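Local coordinates for protein SSD1 (Saccharomyces cerevisiae S288C, PDB 7AM1), which binds untranslated regions of mRNA and represses translation as a non-enzymatic member of the RNase II family, and is implicated in control of the G1 phase, at residues Leu717-Ile722 / Leu893-Gly898; Ile722-Asn727 / Leu831-Leu836; Thr729-Thr734 / Lys809-Ala814. One frame throughout, in Å; residues are numbered along the deposited sequence. Where two conformers were deposited one is given.

Interaction 1 of 3, residues Leu717-Ile722 / Leu893-Gly898; sequences LLCKTI and LRAEVG
The end of the long helix 689-725 lies across one face of an antiparallel five-stranded sheet, where Cys719 and Ile722, one helical turn apart, meet Ala895 and Leu893 of strand 888-896. The axes of 717-722 and 893-896 pass 7.7 Å apart. Such closeness needs small residues: Cys719 CB stands 3.6 Å from Ala895 CB, and the methyl also has Cys719 SG close by at 3.9 Å. A turn later the residues grow. The side chains of Ile722 and Leu893 cross at about a right angle. With Ile722 CG1 anti to the carbonyl carbon and CG2 anti to the backbone N, the CG2 methyl comes 4.2 Å from Leu893 CG while Ile722 CD1 reaches Leu893 CD2 at 3.9 Å. Strand alternation turns Arg894 and Glu896 to the other face, where Arg894 NH1 forms a salt bridge with Glu896 OE1 at 2.6 Å; the oxygen lies in the guanidinium plane, but is itself approached from above the carboxylate plane. Leu904 of the adjacent strand 903-908 widens the apolar floor beneath Cys719 and Ile722. The sheet's strands, numbered along the chain from 732-741, are ordered 3-2-1-4-5, consistent with the OB fold of the C-terminal domain in the RNase II family.

Interaction 2 of 3, residues Ile722-Asn727 / Leu831-Leu836; sequences INDMGN and LISDPL
Asp724, in the last turn of helix 689-725, holds Ser833 at the start of helix 834-842 with both carboxylate oxygens. Ser833 N gives its proton to Asp724 OD1 over 2.6 Å in an almost straight bond (176°), and Ser833 OG donates to Asp724 OD2 at 2.5 Å. Each oxygen uses its syn lone pair, the arrangement in which a carboxylate grips two donors of one residue and has its rotation fixed. The group gets there because Asp724 CG is anti to the backbone N (chi1 178°). Ser833 OG has a second role: it accepts a weak bond, 3.3 Å long, from Leu836 N, so the hydroxyl is used both as donor and as acceptor. Lying beside the N-terminal end of helix 834-842, the Asp724 carboxylate is probably stabilised by that end's partial positive charge. Were this aspartate an alanine, Ser833 N and OG would probably lose their acceptors, and of the bonds described only the weak one from Leu836 N would still steady the hydroxyl. Apolar groups close in on the carboxylate: Leu836 CD2 packs on Asp724 CB at 3.6 Å, and Ile832 CG1 comes within 3.3 Å of Asp724 OD1. Farther along, Met725 CG lies 4.3 Å from Ile832 CB, and Leu831 CB rests 3.7 Å from Met725 O. Leu831 also touches Ile820 of helix 814-827, while Met725 reaches Leu732. The whole is a serine N-cap, its hydroxyl and amide anchored by an aspartate from the end of another helix.

Interaction 3 of 3, residues Thr729-Thr734 / Lys809-Ala814; sequences TGQLLT and KFRSTA
Phe810 turns its carbonyl to Gly730: Phe810 O lies 3.4 Å from Gly730 CA, in a nearly straight CA-H...O contact (169°). Glycine suits this place twice over, since its phi is positive and any CB would run into Phe810 O. The aromatic ring of Phe810, at the exposed margin, folds back so that Ser812 N lies over one face, offset toward the rim. Arg811 comes next, and its CA adds a second, longer CA-H...O contact, 3.6 Å from Thr729 O. The aliphatic part of Arg811 crosses the Gln731 side chain at about a right angle, touching it through Arg811 CG; in the conformer given, its guanidinium forms a salt bridge with Glu896, beyond the two segments. Ser812 carries the backbone bond of the contact. Ser812 N donates to Thr729 O at 2.9 Å, straight at the hydrogen (178°), although the donor stands 37° above the carbonyl plane and thus off the lone pairs. Ser812 OG sits between the backbone N and the carbonyl carbon, which brings it 3.2 Å from Thr729 CB; a small side chain fits this buried spot. The hydroxyl of Thr729 holds its own turn together, Thr729 OG1 donating to Gln731 O at 2.6 Å, in the carbonyl plane. After Ser812, Thr813 points its CB away from 729-734 and serves as the N-cap of helix 814-827, through a weak bond to Glu816 N. Ala814 then begins that helix, with Leu733 CD2 4.4 Å from Ala814 O. With one conventional backbone bond, two CA-H...O contacts and small residues, the chemistry implies two irregular backbones held close by shape and polar fit rather than by sheet pairing.

How the interactions relate
Helix 689-725 serves interactions 1 and 2, which share Ile722 and have centres about 10 Å apart; Asn723 ND2 joins them by a probable hydrogen bond to Ala895 O at 3.1 Å. Interaction 3 follows where the chain leaves that helix and enters strand 732-741, the neighbour of strand 888-896. Probable bonds from Leu893 N to Leu732 O (2.8 Å) and from Arg894 NH2 to Gly730 O (3.1 Å) tie it to interaction 1, about 12 Å away between centres, and Glu896 draws in both Arg894 and Arg811. Leu732 CD2, 3.5 Å from Gly726 N, bridges interactions 2 and 3. Interaction 1 thus joins the long helix to the sheet, interaction 2 to helix 834-842, and interaction 3 joins the following chain to the loop before helix 814-827.

Interaction 1 of 3, residues Leu717-Ile722 / Leu893-Gly898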
ATOM      1  N   LEU A 717      -6.868 -12.904   1.708  1.00 36.70           N
ATOM      2  CA  LEU A 717      -7.668 -13.658   0.752  1.00 36.62           C
ATOM      3  C   LEU A 717      -6.802 -14.325  -0.306  1.00 36.84           C
ATOM      4  O   LEU A 717      -7.138 -15.416  -0.781  1.00 37.98           O
ATOM      5  CB  LEU A 717      -8.689 -12.736   0.093  1.00 36.08           C
ATOM      6  CG  LEU A 717      -9.702 -13.377  -0.851  1.00 36.66           C
ATOM      7  CD1 LEU A 717     -10.410 -14.544  -0.185  1.00 38.25           C
ATOM      8  CD2 LEU A 717     -10.703 -12.326  -1.326  1.00 36.40           C
ATOM      9  N   LEU A 718      -5.686 -13.694  -0.680  1.00 36.07           N
ATOM     10  CA  LEU A 718      -4.783 -14.294  -1.656  1.00 34.64           C
ATOM     11  C   LEU A 718      -4.133 -15.557  -1.105  1.00 33.97           C
ATOM     12  O   LEU A 718      -3.979 -16.550  -1.826  1.00 34.02           O
ATOM     13  CB  LEU A 718      -3.714 -13.283  -2.066  1.00 36.21           C
ATOM     14  CG  LEU A 718      -2.682 -13.815  -3.060  1.00 39.27           C
ATOM     15  CD1 LEU A 718      -3.354 -14.275  -4.341  1.00 40.18           C
ATOM     16  CD2 LEU A 718      -1.631 -12.759  -3.348  1.00 40.73           C
ATOM     17  N   CYS A 719      -3.734 -15.535   0.167  1.00 34.09           N
ATOM     18  CA  CYS A 719      -3.150 -16.724   0.776  1.00 34.85           C
ATOM     19  C   CYS A 719      -4.156 -17.866   0.809  1.00 33.49           C
ATOM     20  O   CYS A 719      -3.812 -19.019   0.529  1.00 35.19           O
ATOM     21  CB  CYS A 719      -2.659 -16.401   2.185  1.00 34.50           C
ATOM     22  SG  CYS A 719      -1.160 -15.421   2.225  1.00 36.93           S
ATOM     23  N   LYS A 720      -5.405 -17.562   1.160  1.00 35.30           N
ATOM     24  CA  LYS A 720      -6.462 -18.566   1.122  1.00 38.97           C
ATOM     25  C   LYS A 720      -6.654 -19.120  -0.285  1.00 37.79           C
ATOM     26  O   LYS A 720      -6.878 -20.325  -0.462  1.00 37.62           O
ATOM     27  CB  LYS A 720      -7.752 -17.940   1.642  1.00 45.23           C
ATOM     28  CG  LYS A 720      -8.963 -18.841   1.633  1.00 51.27           C
ATOM     29  CD  LYS A 720     -10.108 -18.136   2.348  1.00 56.61           C
ATOM     30  CE  LYS A 720     -11.462 -18.494   1.768  1.00 61.36           C
ATOM     31  NZ  LYS A 720     -12.331 -17.286   1.667  1.00 63.67           N
ATOM     32  N   THR A 721      -6.570 -18.250  -1.296  1.00 33.39           N
ATOM     33  CA  THR A 721      -6.747 -18.675  -2.681  1.00 33.79           C
ATOM     34  C   THR A 721      -5.572 -19.531  -3.139  1.00 35.77           C
ATOM     35  O   THR A 721      -5.761 -20.566  -3.791  1.00 35.26           O
ATOM     36  CB  THR A 721      -6.904 -17.445  -3.581  1.00 32.83           C
ATOM     37  OG1 THR A 721      -8.073 -16.701  -3.207  1.00 33.30           O
ATOM     38  CG2 THR A 721      -7.031 -17.855  -5.024  1.00 32.64           C
ATOM     39  N   ILE A 722      -4.353 -19.126  -2.786  1.00 39.00           N
ATOM     40  CA  ILE A 722      -3.177 -19.910  -3.143  1.00 41.89           C
ATOM     41  C   ILE A 722      -3.276 -21.313  -2.557  1.00 43.48           C
ATOM     42  O   ILE A 722      -2.900 -22.300  -3.202  1.00 44.45           O
ATOM     43  CB  ILE A 722      -1.901 -19.184  -2.678  1.00 42.31           C
ATOM     44  CG1 ILE A 722      -1.606 -17.996  -3.594  1.00 41.81           C
ATOM     45  CG2 ILE A 722      -0.729 -20.153  -2.641  1.00 43.59           C
ATOM     46  CD1 ILE A 722      -0.587 -17.016  -3.038  1.00 40.68           C
ATOM     47  N   LEU A 893       5.215 -22.315  -4.515  1.00 38.06           N
ATOM     48  CA  LEU A 893       4.575 -21.214  -3.807  1.00 38.03           C
ATOM     49  C   LEU A 893       3.559 -21.758  -2.816  1.00 36.57           C
ATOM     50  O   LEU A 893       2.729 -22.605  -3.167  1.00 36.97           O
ATOM     51  CB  LEU A 893       3.901 -20.249  -4.793  1.00 39.26           C
ATOM     52  CG  LEU A 893       3.033 -19.135  -4.199  1.00 40.62           C
ATOM     53  CD1 LEU A 893       3.869 -18.150  -3.397  1.00 42.33           C
ATOM     54  CD2 LEU A 893       2.267 -18.405  -5.303  1.00 40.31           C
ATOM     55  N   ARG A 894       3.660 -21.289  -1.575  1.00 34.84           N
ATOM     56  CA  ARG A 894       2.810 -21.726  -0.484  1.00 37.88           C
ATOM     57  C   ARG A 894       2.492 -20.563   0.444  1.00 34.28           C
ATOM     58  O   ARG A 894       3.254 -19.602   0.550  1.00 35.02           O
ATOM     59  CB  ARG A 894       3.484 -22.824   0.333  1.00 43.75           C
ATOM     60  CG  ARG A 894       2.772 -24.122   0.316  1.00 49.53           C
ATOM     61  CD  ARG A 894       3.609 -25.137   1.056  1.00 51.38           C
ATOM     62  NE  ARG A 894       3.575 -24.916   2.496  1.00 49.96           N
ATOM     63  CZ  ARG A 894       2.757 -25.549   3.333  1.00 47.95           C
ATOM     64  NH1 ARG A 894       2.808 -25.277   4.629  1.00 47.99           N
ATOM     65  NH2 ARG A 894       1.895 -26.452   2.882  1.00 46.41           N
ATOM     66  N   ALA A 895       1.370 -20.693   1.150  1.00 33.16           N
ATOM     67  CA  ALA A 895       1.023 -19.851   2.293  1.00 36.38           C
ATOM     68  C   ALA A 895       1.054 -20.721   3.551  1.00 34.54           C
ATOM     69  O   ALA A 895       0.222 -21.623   3.703  1.00 35.22           O
ATOM     70  CB  ALA A 895      -0.347 -19.199   2.107  1.00 39.45           C
ATOM     71  N   GLU A 896       2.017 -20.459   4.443  1.00 33.78           N
ATOM     72  CA  GLU A 896       2.115 -21.187   5.705  1.00 34.30           C
ATOM     73  C   GLU A 896       1.019 -20.691   6.642  1.00 34.40           C
ATOM     74  O   GLU A 896       0.954 -19.495   6.943  1.00 33.67           O
ATOM     75  CB  GLU A 896       3.471 -20.971   6.381  1.00 36.70           C
ATOM     76  CG  GLU A 896       4.696 -21.026   5.494  1.00 39.95           C
ATOM     77  CD  GLU A 896       5.051 -22.420   5.042  1.00 43.09           C
ATOM     78  OE1 GLU A 896       4.391 -23.384   5.483  1.00 45.58           O
ATOM     79  OE2 GLU A 896       6.000 -22.544   4.240  1.00 43.18           O
ATOM     80  N   VAL A 897       0.158 -21.592   7.098  1.00 35.04           N
ATOM     81  CA  VAL A 897      -0.942 -21.233   7.985  1.00 36.92           C
ATOM     82  C   VAL A 897      -0.537 -21.546   9.417  1.00 38.03           C
ATOM     83  O   VAL A 897       0.085 -22.582   9.687  1.00 37.15           O
ATOM     84  CB  VAL A 897      -2.224 -21.995   7.596  1.00 40.39           C
ATOM     85  CG1 VAL A 897      -3.337 -21.717   8.594  1.00 41.21           C
ATOM     86  CG2 VAL A 897      -2.646 -21.619   6.184  1.00 42.27           C
ATOM     87  N   GLY A 898      -0.907 -20.658  10.343  1.00 39.75           N
ATOM     88  CA  GLY A 898      -0.568 -20.843  11.743  1.00 44.41           C
ATOM     89  C   GLY A 898      -0.560 -19.576  12.580  1.00 50.52           C
ATOM     90  O   GLY A 898      -0.965 -19.605  13.746  1.00 51.44           O
TER

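Interaction 2 of 3, residues Ile722-Asn727 / Leu831-Leu836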
ATOM      1  N   ILE A 722      -4.353 -19.126  -2.786  1.00 39.00           N
ATOM      2  CA  ILE A 722      -3.177 -19.910  -3.143  1.00 41.89           C
ATOM      3  C   ILE A 722      -3.276 -21.313  -2.557  1.00 43.48           C
ATOM      4  O   ILE A 722      -2.900 -22.300  -3.202  1.00 44.45           O
ATOM      5  CB  ILE A 722      -1.901 -19.184  -2.678  1.00 42.31           C
ATOM      6  CG1 ILE A 722      -1.606 -17.996  -3.594  1.00 41.81           C
ATOM      7  CG2 ILE A 722      -0.729 -20.153  -2.641  1.00 43.59           C
ATOM      8  CD1 ILE A 722      -0.587 -17.016  -3.038  1.00 40.68           C
ATOM      9  N   ASN A 723      -3.764 -21.428  -1.323  1.00 44.65           N
ATOM     10  CA  ASN A 723      -3.836 -22.741  -0.691  1.00 44.77           C
ATOM     11  C   ASN A 723      -5.001 -23.567  -1.220  1.00 45.26           C
ATOM     12  O   ASN A 723      -4.933 -24.802  -1.230  1.00 45.14           O
ATOM     13  CB  ASN A 723      -3.949 -22.596   0.825  1.00 45.04           C
ATOM     14  CG  ASN A 723      -2.630 -22.223   1.470  1.00 44.65           C
ATOM     15  OD1 ASN A 723      -1.569 -22.337   0.856  1.00 44.57           O
ATOM     16  ND2 ASN A 723      -2.688 -21.796   2.723  1.00 44.80           N
ATOM     17  N   ASP A 724      -6.083 -22.910  -1.635  1.00 42.96           N
ATOM     18  CA  ASP A 724      -7.199 -23.627  -2.238  1.00 44.42           C
ATOM     19  C   ASP A 724      -6.830 -24.131  -3.626  1.00 43.85           C
ATOM     20  O   ASP A 724      -7.223 -25.236  -4.015  1.00 44.46           O
ATOM     21  CB  ASP A 724      -8.422 -22.710  -2.287  1.00 47.17           C
ATOM     22  CG  ASP A 724      -9.630 -23.362  -2.937  1.00 50.32           C
ATOM     23  OD1 ASP A 724      -9.572 -23.661  -4.150  1.00 51.13           O
ATOM     24  OD2 ASP A 724     -10.648 -23.551  -2.238  1.00 51.66           O
ATOM     25  N   MET A 725      -6.056 -23.343  -4.378  1.00 44.86           N
ATOM     26  CA  MET A 725      -5.579 -23.794  -5.679  1.00 46.15           C
ATOM     27  C   MET A 725      -4.666 -25.005  -5.552  1.00 48.55           C
ATOM     28  O   MET A 725      -4.619 -25.841  -6.461  1.00 50.21           O
ATOM     29  CB  MET A 725      -4.847 -22.653  -6.386  1.00 45.03           C
ATOM     30  CG  MET A 725      -5.762 -21.523  -6.846  1.00 46.24           C
ATOM     31  SD  MET A 725      -4.860 -20.052  -7.379  1.00 46.98           S
ATOM     32  CE  MET A 725      -4.031 -20.617  -8.863  1.00 48.36           C
ATOM     33  N   GLY A 726      -3.934 -25.116  -4.444  1.00 46.47           N
ATOM     34  CA  GLY A 726      -3.122 -26.292  -4.198  1.00 46.30           C
ATOM     35  C   GLY A 726      -3.661 -27.157  -3.076  1.00 47.47           C
ATOM     36  O   GLY A 726      -2.889 -27.729  -2.299  1.00 45.78           O
ATOM     37  N   ASN A 727      -4.989 -27.280  -2.997  1.00 52.66           N
ATOM     38  CA  ASN A 727      -5.618 -27.972  -1.875  1.00 57.92           C
ATOM     39  C   ASN A 727      -5.131 -29.413  -1.733  1.00 57.24           C
ATOM     40  O   ASN A 727      -5.036 -29.922  -0.610  1.00 59.06           O
ATOM     41  CB  ASN A 727      -7.143 -27.927  -2.012  1.00 64.71           C
ATOM     42  CG  ASN A 727      -7.631 -28.442  -3.353  1.00 70.79           C
ATOM     43  OD1 ASN A 727      -7.010 -29.312  -3.964  1.00 72.75           O
ATOM     44  ND2 ASN A 727      -8.754 -27.901  -3.819  1.00 73.18           N
ATOM     45  N   LEU A 831      -8.179 -24.879 -11.066  1.00 67.17           N
ATOM     46  CA  LEU A 831      -7.546 -25.451  -9.884  1.00 68.43           C
ATOM     47  C   LEU A 831      -8.318 -25.107  -8.618  1.00 64.88           C
ATOM     48  O   LEU A 831      -8.254 -25.848  -7.630  1.00 65.98           O
ATOM     49  CB  LEU A 831      -6.113 -24.935  -9.741  1.00 69.65           C
ATOM     50  CG  LEU A 831      -5.029 -25.463 -10.677  1.00 70.31           C
ATOM     51  CD1 LEU A 831      -3.869 -24.475 -10.710  1.00 69.71           C
ATOM     52  CD2 LEU A 831      -4.550 -26.835 -10.234  1.00 70.38           C
ATOM     53  N   ILE A 832      -9.050 -23.996  -8.639  1.00 57.71           N
ATOM     54  CA  ILE A 832      -9.723 -23.469  -7.460  1.00 54.09           C
ATOM     55  C   ILE A 832     -11.004 -24.242  -7.194  1.00 52.21           C
ATOM     56  O   ILE A 832     -11.739 -24.607  -8.123  1.00 52.57           O
ATOM     57  CB  ILE A 832     -10.012 -21.970  -7.655  1.00 55.31           C
ATOM     58  CG1 ILE A 832     -10.537 -21.345  -6.366  1.00 57.02           C
ATOM     59  CG2 ILE A 832     -11.020 -21.766  -8.785  1.00 56.91           C
ATOM     60  CD1 ILE A 832     -10.841 -19.865  -6.507  1.00 58.21           C
ATOM     61  N   SER A 833     -11.289 -24.473  -5.914  1.00 52.12           N
ATOM     62  CA  SER A 833     -12.501 -25.179  -5.534  1.00 54.29           C
ATOM     63  C   SER A 833     -13.733 -24.372  -5.935  1.00 54.59           C
ATOM     64  O   SER A 833     -13.679 -23.156  -6.141  1.00 52.69           O
ATOM     65  CB  SER A 833     -12.525 -25.443  -4.029  1.00 55.57           C
ATOM     66  OG  SER A 833     -12.847 -24.267  -3.308  1.00 56.40           O
ATOM     67  N   ASP A 834     -14.863 -25.067  -6.018  1.00 56.76           N
ATOM     68  CA  ASP A 834     -16.112 -24.451  -6.441  1.00 60.61           C
ATOM     69  C   ASP A 834     -16.643 -23.508  -5.368  1.00 60.94           C
ATOM     70  O   ASP A 834     -17.170 -22.438  -5.699  1.00 61.06           O
ATOM     71  CB  ASP A 834     -17.154 -25.525  -6.774  1.00 65.13           C
ATOM     72  CG  ASP A 834     -16.901 -26.191  -8.117  1.00 68.99           C
ATOM     73  OD1 ASP A 834     -16.609 -25.474  -9.095  1.00 69.91           O
ATOM     74  OD2 ASP A 834     -17.002 -27.433  -8.196  1.00 71.18           O
ATOM     75  N   PRO A 835     -16.545 -23.862  -4.082  1.00 63.03           N
ATOM     76  CA  PRO A 835     -16.970 -22.904  -3.042  1.00 62.16           C
ATOM     77  C   PRO A 835     -16.222 -21.581  -3.093  1.00 58.68           C
ATOM     78  O   PRO A 835     -16.846 -20.514  -3.021  1.00 59.42           O
ATOM     79  CB  PRO A 835     -16.702 -23.668  -1.737  1.00 63.70           C
ATOM     80  CG  PRO A 835     -16.792 -25.109  -2.122  1.00 65.54           C
ATOM     81  CD  PRO A 835     -16.240 -25.190  -3.518  1.00 64.97           C
ATOM     82  N   LEU A 836     -14.892 -21.617  -3.210  1.00 53.44           N
ATOM     83  CA  LEU A 836     -14.132 -20.373  -3.270  1.00 49.61           C
ATOM     84  C   LEU A 836     -14.366 -19.652  -4.591  1.00 49.87           C
ATOM     85  O   LEU A 836     -14.411 -18.417  -4.632  1.00 48.90           O
ATOM     86  CB  LEU A 836     -12.643 -20.648  -3.072  1.00 46.03           C
ATOM     87  CG  LEU A 836     -11.773 -19.390  -2.987  1.00 43.60           C
ATOM     88  CD1 LEU A 836     -12.169 -18.552  -1.786  1.00 42.08           C
ATOM     89  CD2 LEU A 836     -10.295 -19.756  -2.939  1.00 42.66           C
TER

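Interaction 3 of 3, residues Thr729-Thr734 / Lys809-Ala814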
ATOM      1  N   THR A 729      -2.129 -30.637  -3.276  1.00 47.06           N
ATOM      2  CA  THR A 729      -0.676 -30.676  -3.341  1.00 43.11           C
ATOM      3  C   THR A 729      -0.001 -29.897  -2.219  1.00 39.00           C
ATOM      4  O   THR A 729       1.211 -30.051  -2.025  1.00 38.31           O
ATOM      5  CB  THR A 729      -0.207 -30.130  -4.690  1.00 45.01           C
ATOM      6  OG1 THR A 729      -0.765 -28.825  -4.882  1.00 44.50           O
ATOM      7  CG2 THR A 729      -0.665 -31.051  -5.823  1.00 47.28           C
ATOM      8  N   GLY A 730      -0.747 -29.066  -1.493  1.00 36.51           N
ATOM      9  CA  GLY A 730      -0.187 -28.220  -0.461  1.00 35.17           C
ATOM     10  C   GLY A 730       0.735 -27.138  -0.963  1.00 35.24           C
ATOM     11  O   GLY A 730       1.464 -26.548  -0.167  1.00 33.22           O
ATOM     12  N   GLN A 731       0.722 -26.849  -2.262  1.00 38.73           N
ATOM     13  CA  GLN A 731       1.622 -25.859  -2.839  1.00 39.82           C
ATOM     14  C   GLN A 731       1.312 -25.735  -4.325  1.00 39.54           C
ATOM     15  O   GLN A 731       0.682 -26.614  -4.923  1.00 42.11           O
ATOM     16  CB  GLN A 731       3.093 -26.222  -2.632  1.00 42.44           C
ATOM     17  CG  GLN A 731       3.547 -27.368  -3.488  1.00 47.64           C
ATOM     18  CD  GLN A 731       4.491 -28.302  -2.765  1.00 50.93           C
ATOM     19  OE1 GLN A 731       4.308 -29.524  -2.782  1.00 53.45           O
ATOM     20  NE2 GLN A 731       5.512 -27.738  -2.128  1.00 50.53           N
ATOM     21  N   LEU A 732       1.741 -24.620  -4.903  1.00 36.54           N
ATOM     22  CA  LEU A 732       1.627 -24.369  -6.330  1.00 37.52           C
ATOM     23  C   LEU A 732       3.028 -24.323  -6.925  1.00 36.54           C
ATOM     24  O   LEU A 732       4.023 -24.128  -6.222  1.00 37.16           O
ATOM     25  CB  LEU A 732       0.898 -23.056  -6.627  1.00 39.33           C
ATOM     26  CG  LEU A 732      -0.504 -22.897  -6.046  1.00 40.20           C
ATOM     27  CD1 LEU A 732      -1.025 -21.507  -6.358  1.00 39.42           C
ATOM     28  CD2 LEU A 732      -1.451 -23.963  -6.574  1.00 40.97           C
ATOM     29  N   LEU A 733       3.093 -24.553  -8.230  1.00 35.42           N
ATOM     30  CA  LEU A 733       4.330 -24.453  -8.992  1.00 36.40           C
ATOM     31  C   LEU A 733       4.068 -23.483 -10.133  1.00 38.33           C
ATOM     32  O   LEU A 733       3.123 -23.674 -10.906  1.00 40.18           O
ATOM     33  CB  LEU A 733       4.767 -25.825  -9.512  1.00 38.27           C
ATOM     34  CG  LEU A 733       6.076 -25.915 -10.295  1.00 40.65           C
ATOM     35  CD1 LEU A 733       7.247 -25.473  -9.439  1.00 40.70           C
ATOM     36  CD2 LEU A 733       6.295 -27.335 -10.826  1.00 42.48           C
ATOM     37  N   THR A 734       4.876 -22.433 -10.227  1.00 38.06           N
ATOM     38  CA  THR A 734       4.677 -21.453 -11.280  1.00 38.91           C
ATOM     39  C   THR A 734       6.017 -20.876 -11.696  1.00 37.70           C
ATOM     40  O   THR A 734       6.975 -20.862 -10.918  1.00 37.81           O
ATOM     41  CB  THR A 734       3.741 -20.317 -10.840  1.00 41.84           C
ATOM     42  OG1 THR A 734       3.456 -19.472 -11.965  1.00 44.91           O
ATOM     43  CG2 THR A 734       4.372 -19.485  -9.740  1.00 40.57           C
ATOM     44  N   LYS A 809       0.674 -28.856   6.987  1.00 37.16           N
ATOM     45  CA  LYS A 809       2.009 -29.431   6.871  1.00 39.73           C
ATOM     46  C   LYS A 809       2.225 -30.278   5.619  1.00 40.70           C
ATOM     47  O   LYS A 809       3.380 -30.541   5.268  1.00 42.50           O
ATOM     48  CB  LYS A 809       2.312 -30.314   8.090  1.00 43.05           C
ATOM     49  CG  LYS A 809       2.418 -29.568   9.415  1.00 46.05           C
ATOM     50  CD  LYS A 809       3.169 -30.396  10.445  1.00 50.74           C
ATOM     51  CE  LYS A 809       3.404 -29.611  11.729  1.00 54.79           C
ATOM     52  NZ  LYS A 809       2.123 -29.388  12.448  1.00 57.81           N
ATOM     53  N   PHE A 810       1.176 -30.669   4.903  1.00 40.26           N
ATOM     54  CA  PHE A 810       1.344 -31.661   3.849  1.00 41.31           C
ATOM     55  C   PHE A 810       1.795 -31.013   2.545  1.00 41.83           C
ATOM     56  O   PHE A 810       1.225 -30.009   2.104  1.00 41.47           O
ATOM     57  CB  PHE A 810       0.042 -32.428   3.610  1.00 41.80           C
ATOM     58  CG  PHE A 810       0.084 -33.296   2.385  1.00 42.50           C
ATOM     59  CD1 PHE A 810       0.875 -34.433   2.357  1.00 42.85           C
ATOM     60  CD2 PHE A 810      -0.640 -32.959   1.258  1.00 42.55           C
ATOM     61  CE1 PHE A 810       0.933 -35.226   1.230  1.00 43.62           C
ATOM     62  CE2 PHE A 810      -0.587 -33.745   0.125  1.00 43.18           C
ATOM     63  CZ  PHE A 810       0.201 -34.879   0.111  1.00 43.56           C
ATOM     64  N   ARG A 811       2.845 -31.581   1.947  0.61 43.14           N
ATOM     65  CA  ARG A 811       3.341 -31.168   0.641  0.61 43.79           C
ATOM     66  C   ARG A 811       3.487 -32.392  -0.249  0.61 43.81           C
ATOM     67  O   ARG A 811       4.145 -33.366   0.131  0.61 43.84           O
ATOM     68  CB  ARG A 811       4.694 -30.451   0.735  0.61 45.20           C
ATOM     69  CG  ARG A 811       4.625 -28.986   1.129  0.61 46.63           C
ATOM     70  CD  ARG A 811       4.686 -28.812   2.628  0.61 47.31           C
ATOM     71  NE  ARG A 811       5.215 -27.501   2.985  0.61 47.49           N
ATOM     72  CZ  ARG A 811       5.434 -27.095   4.230  0.61 44.95           C
ATOM     73  NH1 ARG A 811       5.166 -27.901   5.249  0.61 45.17           N
ATOM     74  NH2 ARG A 811       5.922 -25.881   4.452  0.61 42.62           N
ATOM     75  N   SER A 812       2.885 -32.332  -1.430  1.00 43.18           N
ATOM     76  CA  SER A 812       3.058 -33.363  -2.443  1.00 45.00           C
ATOM     77  C   SER A 812       4.423 -33.217  -3.120  1.00 42.47           C
ATOM     78  O   SER A 812       5.150 -32.243  -2.908  1.00 41.30           O
ATOM     79  CB  SER A 812       1.963 -33.269  -3.501  1.00 47.93           C
ATOM     80  OG  SER A 812       2.197 -32.147  -4.334  1.00 49.97           O
ATOM     81  N   THR A 813       4.785 -34.210  -3.927  1.00 41.61           N
ATOM     82  CA  THR A 813       6.012 -34.091  -4.697  1.00 42.59           C
ATOM     83  C   THR A 813       5.828 -33.053  -5.808  1.00 43.85           C
ATOM     84  O   THR A 813       4.709 -32.764  -6.243  1.00 43.51           O
ATOM     85  CB  THR A 813       6.391 -35.419  -5.347  1.00 44.34           C
ATOM     86  OG1 THR A 813       5.427 -35.719  -6.366  1.00 43.01           O
ATOM     87  CG2 THR A 813       6.436 -36.553  -4.326  1.00 47.59           C
ATOM     88  N   ALA A 814       6.952 -32.512  -6.289  1.00 46.26           N
ATOM     89  CA  ALA A 814       6.900 -31.536  -7.376  1.00 46.41           C
ATOM     90  C   ALA A 814       6.233 -32.118  -8.617  1.00 46.95           C
ATOM     91  O   ALA A 814       5.485 -31.421  -9.316  1.00 45.50           O
ATOM     92  CB  ALA A 814       8.311 -31.046  -7.713  1.00 46.61           C
TER